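Sensor protein (Bacillus halodurans, PDB 3O5Y) is the GAF domain of a two-component sensor histidine kinase, which probably passes phosphate from ATP to a histidine in response to a signal. Local coordinates at residues I10-M13 with I14-K18. Sequence-based numbering, arbitrary orientation.
Sequences INNM and IDKLK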
loop_
_atom_site.group_PDB
_atom_site.type_symbol
_atom_site.label_atom_id
_atom_site.label_comp_id
_atom_site.label_asym_id
_atom_site.label_seq_id
_atom_site.Cartn_x
_atom_site.Cartn_y
_atom_site.Cartn_z
ATOM N N ILE A 10 6.409 -9.529 -4.935
ATOM C CA ILE A 10 5.170 -8.809 -4.775
ATOM C C ILE A 10 4.007 -9.633 -5.286
ATOM O O ILE A 10 3.025 -9.805 -4.567
ATOM C CB ILE A 10 5.224 -7.392 -5.447
ATOM C CG1 ILE A 10 5.941 -6.412 -4.527
ATOM C CG2 ILE A 10 3.833 -6.825 -5.716
ATOM C CD1 ILE A 10 7.367 -6.264 -4.828
ATOM N N ASN A 11 4.121 -10.151 -6.510
ATOM C CA ASN A 11 3.027 -10.921 -7.114
ATOM C C ASN A 11 2.636 -12.136 -6.296
ATOM O O ASN A 11 1.463 -12.498 -6.211
ATOM C CB ASN A 11 3.375 -11.346 -8.532
ATOM C CG ASN A 11 3.213 -10.223 -9.523
ATOM O OD1 ASN A 11 2.353 -9.351 -9.360
ATOM N ND2 ASN A 11 4.040 -10.230 -10.563
ATOM N N ASN A 12 3.640 -12.747 -5.683
ATOM C CA ASN A 12 3.441 -13.909 -4.861
ATOM C C ASN A 12 2.686 -13.519 -3.611
ATOM O O ASN A 12 1.838 -14.258 -3.133
ATOM C CB ASN A 12 4.783 -14.522 -4.498
ATOM C CG ASN A 12 4.669 -15.531 -3.388
ATOM O OD1 ASN A 12 4.172 -16.643 -3.602
ATOM N ND2 ASN A 12 5.106 -15.148 -2.180
HETATM N N MSE A 13 3.007 -12.343 -3.093
HETATM C CA MSE A 13 2.356 -11.824 -1.923
HETATM C C MSE A 13 0.890 -11.541 -2.241
HETATM O O MSE A 13 -0.020 -11.851 -1.454
HETATM C CB MSE A 13 3.032 -10.543 -1.525
HETATM C CG MSE A 13 2.941 -10.275 -0.066
HETATM SE SE MSE A 13 2.096 -8.558 0.247
HETATM C CE MSE A 13 2.918 -7.426 -1.133
ATOM N N ILE A 14 0.673 -10.955 -3.408
ATOM C CA ILE A 14 -0.667 -10.667 -3.865
ATOM C C ILE A 14 -1.477 -11.955 -4.033
ATOM O O ILE A 14 -2.654 -11.996 -3.639
ATOM C CB ILE A 14 -0.645 -9.779 -5.132
ATOM C CG1 ILE A 14 -0.221 -8.360 -4.725
ATOM C CG2 ILE A 14 -2.012 -9.735 -5.778
ATOM C CD1 ILE A 14 0.202 -7.465 -5.868
ATOM N N ASP A 15 -0.841 -13.005 -4.563
ATOM C CA ASP A 15 -1.500 -14.299 -4.718
ATOM C C ASP A 15 -1.963 -14.894 -3.392
ATOM O O ASP A 15 -2.964 -15.591 -3.346
ATOM C CB ASP A 15 -0.605 -15.328 -5.428
ATOM C CG ASP A 15 -0.333 -14.986 -6.888
ATOM O OD1 ASP A 15 -1.200 -14.382 -7.548
ATOM O OD2 ASP A 15 0.775 -15.337 -7.376
ATOM N N LYS A 16 -1.227 -14.650 -2.317
ATOM C CA LYS A 16 -1.640 -15.185 -1.032
ATOM C C LYS A 16 -2.804 -14.368 -0.485
ATOM O O LYS A 16 -3.763 -14.931 0.071
ATOM C CB LYS A 16 -0.494 -15.186 -0.036
ATOM C CG LYS A 16 0.664 -16.100 -0.383
ATOM C CD LYS A 16 1.929 -15.418 0.131
ATOM C CE LYS A 16 3.102 -16.339 0.357
ATOM N NZ LYS A 16 4.086 -15.686 1.294
ATOM N N LEU A 17 -2.730 -13.050 -0.660
ATOM C CA LEU A 17 -3.752 -12.152 -0.131
ATOM C C LEU A 17 -5.117 -12.423 -0.737
ATOM O O LEU A 17 -6.120 -12.428 -0.032
ATOM C CB LEU A 17 -3.361 -10.678 -0.286
ATOM C CG LEU A 17 -2.214 -10.207 0.617
ATOM C CD1 LEU A 17 -2.045 -8.717 0.480
ATOM C CD2 LEU A 17 -2.458 -10.583 2.077
ATOM N N LYS A 18 -5.143 -12.676 -2.038
ATOM C CA LYS A 18 -6.362 -13.093 -2.710
ATOM C C LYS A 18 -7.146 -14.188 -1.958
ATOM O O LYS A 18 -8.377 -14.208 -1.989
ATOM C CB LYS A 18 -6.029 -13.562 -4.121
ATOM C CG LYS A 18 -5.725 -12.434 -5.082
ATOM C CD LYS A 18 -4.890 -12.910 -6.274
ATOM C CE LYS A 18 -5.757 -13.198 -7.508
ATOM N NZ LYS A 18 -4.950 -13.125 -8.779
#
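Ile14 N donates to Ile10 O at 2.9 Å. One residue on, Asp15 N reaches Asn11 O, also at 2.9 Å. Lys16 N to Asn12 O and Leu17 N to Met13 O carry on this i to i+4 ladder. Lys16 N also makes a weak bond to Met13 O. The segments 10-13 and 14-18 are thus successive turns of one alpha-helix, 6-20, the first helix of this GAF domain. This helix lies beside helix 124-142 on one face of the antiparallel sheet. The buried side of these turns carries Ile10, Met13, Ile14 and Leu17. CG2 of Ile10 meets CD1 of Ile14 at 3.7 Å, the two side chains crossing at a slant; they pack on His40 and Tyr42 of strand 35-42, respectively. Met13, a selenomethionine, runs alongside Leu17, with SE 4.2 Å from CD1 of Leu17. The bend at chi2 (-123°) helps set SE beside that methyl. Both residues also touch leucines of helix 124-142. On the exposed side, the Lys16 chain crosses Asn12, its CE 3.4 Å from ND2 of Asn12. With CG anti to the backbone N (chi1 166°), the Asn12 amide is carried toward this lysine.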